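Local coordinates for sister chromatid cohesion protein (Chaetomium thermophilum, PDB 5T8V), which probably helps load the cohesin ring onto chromatin, this chain being the helical, HEAT-repeat C-terminal part of the loader Scc2, at residues 1037-1047 against 1072-1080. Residues are numbered along the deposited sequence; the frame is centred on the assembly and turned at random.
Sequences GLVCQSSPRNY and LRSLKEFLF
With OG trans to its own backbone N (chi1 -177°), Ser1074 reaches across to Tyr1047, whose ring, set beside its backbone N, brings OH to meet it. The site lies in the alpha-helical solenoid of HEAT repeats, where the short segments 1037-1042 and 1072-1080 run nearly parallel, their axes 16° apart and 8.7 Å at closest approach. Gly1037, with no side chain, suits this close passage, its CA lying 5.0 Å from the Ser1074 CA. Tyr1047 OH and Ser1074 OG share a hydrogen bond whose modelled length is doubtful, and the serine oxygen also lies within hydrogen-bonding distance of Gly1037 O, a carbonyl that already accepts the helical hydrogen bond from Gln1041 N. The tyrosine ring, with Cys1040 CB over the centre of one face, also touches Leu1075 CD2 through CE1 and lies obliquely to the Phe1078 ring, planes 36° apart. A phenylalanine in place of Tyr1047, lacking the hydroxyl, would probably leave the buried Ser1074 OG without that partner. At the more exposed margin, the Gln1041 amide lies alongside the aliphatic part of Glu1077, Gln1041 OE1 being 3.7 Å from Glu1077 CB. Farther along the chain, rigid Pro1044 packs against Phe1078, which also touches Ala1118 of helix 1115-1133; here the proline CB sits 3.4 Å from CE1 of the phenylalanine.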
loop_
_atom_site.group_PDB
_atom_site.type_symbol
_atom_site.label_atom_id
_atom_site.label_comp_id
_atom_site.label_asym_id
_atom_site.label_seq_id
_atom_site.Cartn_x
_atom_site.Cartn_y
_atom_site.Cartn_z
ATOM N N GLY A 1037 -22.769 -54.053 -7.887
ATOM C CA GLY A 1037 -22.011 -52.924 -8.404
ATOM C C GLY A 1037 -20.519 -53.083 -8.173
ATOM O O GLY A 1037 -19.708 -52.883 -9.086
ATOM N N LEU A 1038 -20.137 -53.445 -6.944
ATOM C CA LEU A 1038 -18.731 -53.694 -6.641
ATOM C C LEU A 1038 -18.162 -54.789 -7.535
ATOM O O LEU A 1038 -17.008 -54.706 -7.972
ATOM C CB LEU A 1038 -18.575 -54.075 -5.169
ATOM C CG LEU A 1038 -18.913 -52.995 -4.143
ATOM C CD1 LEU A 1038 -19.326 -53.625 -2.823
ATOM C CD2 LEU A 1038 -17.725 -52.074 -3.944
ATOM N N VAL A 1039 -18.952 -55.825 -7.812
ATOM C CA VAL A 1039 -18.481 -56.905 -8.674
ATOM C C VAL A 1039 -18.295 -56.402 -10.099
ATOM O O VAL A 1039 -17.253 -56.629 -10.726
ATOM C CB VAL A 1039 -19.455 -58.095 -8.621
ATOM C CG1 VAL A 1039 -19.055 -59.171 -9.627
ATOM C CG2 VAL A 1039 -19.505 -58.674 -7.214
ATOM N N CYS A 1040 -19.303 -55.707 -10.631
ATOM C CA CYS A 1040 -19.275 -55.311 -12.035
ATOM C C CYS A 1040 -18.169 -54.302 -12.311
ATOM O O CYS A 1040 -17.541 -54.342 -13.376
ATOM C CB CYS A 1040 -20.630 -54.738 -12.444
ATOM S SG CYS A 1040 -21.966 -55.948 -12.477
ATOM N N GLN A 1041 -17.912 -53.385 -11.373
ATOM C CA GLN A 1041 -16.930 -52.339 -11.641
ATOM C C GLN A 1041 -15.557 -52.923 -11.948
ATOM O O GLN A 1041 -14.768 -52.302 -12.670
ATOM C CB GLN A 1041 -16.853 -51.367 -10.462
ATOM C CG GLN A 1041 -15.979 -51.822 -9.305
ATOM C CD GLN A 1041 -15.902 -50.787 -8.207
ATOM O OE1 GLN A 1041 -14.816 -50.373 -7.807
ATOM N NE2 GLN A 1041 -17.059 -50.358 -7.713
ATOM N N SER A 1042 -15.253 -54.110 -11.421
ATOM C CA SER A 1042 -13.993 -54.787 -11.701
ATOM C C SER A 1042 -14.138 -55.928 -12.701
ATOM O O SER A 1042 -13.120 -56.470 -13.148
ATOM C CB SER A 1042 -13.381 -55.325 -10.405
ATOM O OG SER A 1042 -12.950 -54.262 -9.571
ATOM N N SER A 1043 -15.363 -56.307 -13.055
ATOM C CA SER A 1043 -15.626 -57.290 -14.107
ATOM C C SER A 1043 -16.689 -56.706 -15.028
ATOM O O SER A 1043 -17.840 -57.157 -15.040
ATOM C CB SER A 1043 -16.071 -58.630 -13.520
ATOM O OG SER A 1043 -15.031 -59.222 -12.758
ATOM N N PRO A 1044 -16.329 -55.692 -15.819
ATOM C CA PRO A 1044 -17.354 -54.931 -16.551
ATOM C C PRO A 1044 -18.219 -55.768 -17.476
ATOM O O PRO A 1044 -19.339 -55.347 -17.789
ATOM C CB PRO A 1044 -16.529 -53.903 -17.339
ATOM C CG PRO A 1044 -15.250 -53.780 -16.584
ATOM C CD PRO A 1044 -14.979 -55.140 -16.027
ATOM N N ARG A 1045 -17.750 -56.931 -17.933
ATOM C CA ARG A 1045 -18.555 -57.728 -18.850
ATOM C C ARG A 1045 -19.875 -58.164 -18.228
ATOM O O ARG A 1045 -20.815 -58.487 -18.962
ATOM C CB ARG A 1045 -17.767 -58.949 -19.323
ATOM C CG ARG A 1045 -16.652 -58.608 -20.304
ATOM C CD ARG A 1045 -16.573 -59.604 -21.451
ATOM N NE ARG A 1045 -17.826 -59.681 -22.202
ATOM C CZ ARG A 1045 -18.202 -58.816 -23.140
ATOM N NH1 ARG A 1045 -17.430 -57.784 -23.456
ATOM N NH2 ARG A 1045 -19.362 -58.979 -23.763
ATOM N N ASN A 1046 -19.973 -58.175 -16.897
ATOM C CA ASN A 1046 -21.239 -58.497 -16.253
ATOM C C ASN A 1046 -22.267 -57.385 -16.415
ATOM O O ASN A 1046 -23.468 -57.657 -16.335
ATOM C CB ASN A 1046 -21.018 -58.784 -14.766
ATOM C CG ASN A 1046 -20.422 -60.156 -14.521
ATOM O OD1 ASN A 1046 -19.318 -60.282 -13.991
ATOM N ND2 ASN A 1046 -21.153 -61.197 -14.906
ATOM N N TYR A 1047 -21.822 -56.146 -16.645
ATOM C CA TYR A 1047 -22.753 -55.035 -16.819
ATOM C C TYR A 1047 -23.771 -55.317 -17.916
ATOM O O TYR A 1047 -24.965 -55.038 -17.752
ATOM C CB TYR A 1047 -21.987 -53.752 -17.151
ATOM C CG TYR A 1047 -21.446 -52.985 -15.965
ATOM C CD1 TYR A 1047 -22.301 -52.426 -15.023
ATOM C CD2 TYR A 1047 -20.082 -52.788 -15.807
ATOM C CE1 TYR A 1047 -21.810 -51.712 -13.946
ATOM C CE2 TYR A 1047 -19.581 -52.075 -14.734
ATOM C CZ TYR A 1047 -20.448 -51.539 -13.808
ATOM O OH TYR A 1047 -19.950 -50.829 -12.740
ATOM N N LEU A 1072 -25.007 -45.515 -9.525
ATOM C CA LEU A 1072 -24.201 -44.418 -10.050
ATOM C C LEU A 1072 -22.755 -44.518 -9.585
ATOM O O LEU A 1072 -21.832 -44.197 -10.340
ATOM C CB LEU A 1072 -24.801 -43.075 -9.632
ATOM C CG LEU A 1072 -26.121 -42.683 -10.299
ATOM C CD1 LEU A 1072 -26.683 -41.426 -9.653
ATOM C CD2 LEU A 1072 -25.939 -42.478 -11.797
ATOM N N ARG A 1073 -22.532 -44.953 -8.344
ATOM C CA ARG A 1073 -21.164 -45.074 -7.848
ATOM C C ARG A 1073 -20.407 -46.164 -8.595
ATOM O O ARG A 1073 -19.231 -45.989 -8.942
ATOM C CB ARG A 1073 -21.176 -45.345 -6.345
ATOM C CG ARG A 1073 -21.582 -44.132 -5.522
ATOM C CD ARG A 1073 -21.700 -44.452 -4.042
ATOM N NE ARG A 1073 -21.912 -43.244 -3.246
ATOM C CZ ARG A 1073 -22.150 -43.237 -1.938
ATOM N NH1 ARG A 1073 -22.215 -44.376 -1.260
ATOM N NH2 ARG A 1073 -22.327 -42.085 -1.305
ATOM N N SER A 1074 -21.068 -47.291 -8.863
ATOM C CA SER A 1074 -20.445 -48.348 -9.653
ATOM C C SER A 1074 -20.070 -47.839 -11.038
ATOM O O SER A 1074 -18.918 -47.972 -11.472
ATOM C CB SER A 1074 -21.386 -49.547 -9.757
ATOM O OG SER A 1074 -20.773 -50.613 -10.460
ATOM N N LEU A 1075 -21.034 -47.244 -11.750
ATOM C CA LEU A 1075 -20.728 -46.698 -13.069
ATOM C C LEU A 1075 -19.606 -45.670 -13.000
ATOM O O LEU A 1075 -18.788 -45.580 -13.924
ATOM C CB LEU A 1075 -21.982 -46.071 -13.683
ATOM C CG LEU A 1075 -23.205 -46.981 -13.835
ATOM C CD1 LEU A 1075 -24.328 -46.235 -14.538
ATOM C CD2 LEU A 1075 -22.863 -48.262 -14.585
ATOM N N LYS A 1076 -19.543 -44.897 -11.915
ATOM C CA LYS A 1076 -18.503 -43.885 -11.777
ATOM C C LYS A 1076 -17.128 -44.528 -11.659
ATOM O O LYS A 1076 -16.174 -44.101 -12.319
ATOM C CB LYS A 1076 -18.791 -42.999 -10.564
ATOM C CG LYS A 1076 -17.788 -41.870 -10.360
ATOM C CD LYS A 1076 -18.146 -41.034 -9.146
ATOM C CE LYS A 1076 -17.100 -41.153 -8.050
ATOM N NZ LYS A 1076 -17.607 -40.665 -6.733
ATOM N N GLU A 1077 -17.004 -45.555 -10.814
ATOM C CA GLU A 1077 -15.732 -46.263 -10.706
ATOM C C GLU A 1077 -15.340 -46.880 -12.043
ATOM O O GLU A 1077 -14.204 -46.721 -12.508
ATOM C CB GLU A 1077 -15.819 -47.337 -9.622
ATOM C CG GLU A 1077 -16.069 -46.787 -8.229
ATOM C CD GLU A 1077 -15.007 -45.797 -7.801
ATOM O OE1 GLU A 1077 -13.814 -46.062 -8.062
ATOM O OE2 GLU A 1077 -15.365 -44.751 -7.219
ATOM N N PHE A 1078 -16.279 -47.581 -12.680
ATOM C CA PHE A 1078 -15.994 -48.218 -13.961
ATOM C C PHE A 1078 -15.474 -47.208 -14.978
ATOM O O PHE A 1078 -14.405 -47.398 -15.570
ATOM C CB PHE A 1078 -17.252 -48.912 -14.484
ATOM C CG PHE A 1078 -17.154 -49.357 -15.915
ATOM C CD1 PHE A 1078 -16.080 -50.115 -16.348
ATOM C CD2 PHE A 1078 -18.146 -49.030 -16.824
ATOM C CE1 PHE A 1078 -15.989 -50.527 -17.664
ATOM C CE2 PHE A 1078 -18.063 -49.441 -18.142
ATOM C CZ PHE A 1078 -16.985 -50.190 -18.562
ATOM N N LEU A 1079 -16.216 -46.118 -15.188
ATOM C CA LEU A 1079 -15.830 -45.147 -16.209
ATOM C C LEU A 1079 -14.527 -44.441 -15.846
ATOM O O LEU A 1079 -13.673 -44.216 -16.713
ATOM C CB LEU A 1079 -16.959 -44.139 -16.409
ATOM C CG LEU A 1079 -18.229 -44.754 -17.001
ATOM C CD1 LEU A 1079 -19.439 -43.879 -16.735
ATOM C CD2 LEU A 1079 -18.055 -44.984 -18.495
ATOM N N PHE A 1080 -14.353 -44.085 -14.572
ATOM C CA PHE A 1080 -13.122 -43.424 -14.151
ATOM C C PHE A 1080 -11.907 -44.302 -14.427
ATOM O O PHE A 1080 -10.919 -43.848 -15.018
ATOM C CB PHE A 1080 -13.208 -43.062 -12.669
ATOM C CG PHE A 1080 -13.849 -41.729 -12.411
ATOM C CD1 PHE A 1080 -14.998 -41.355 -13.089
ATOM C CD2 PHE A 1080 -13.306 -40.852 -11.488
ATOM C CE1 PHE A 1080 -15.590 -40.129 -12.856
ATOM C CE2 PHE A 1080 -13.894 -39.625 -11.248
ATOM C CZ PHE A 1080 -15.037 -39.263 -11.933
#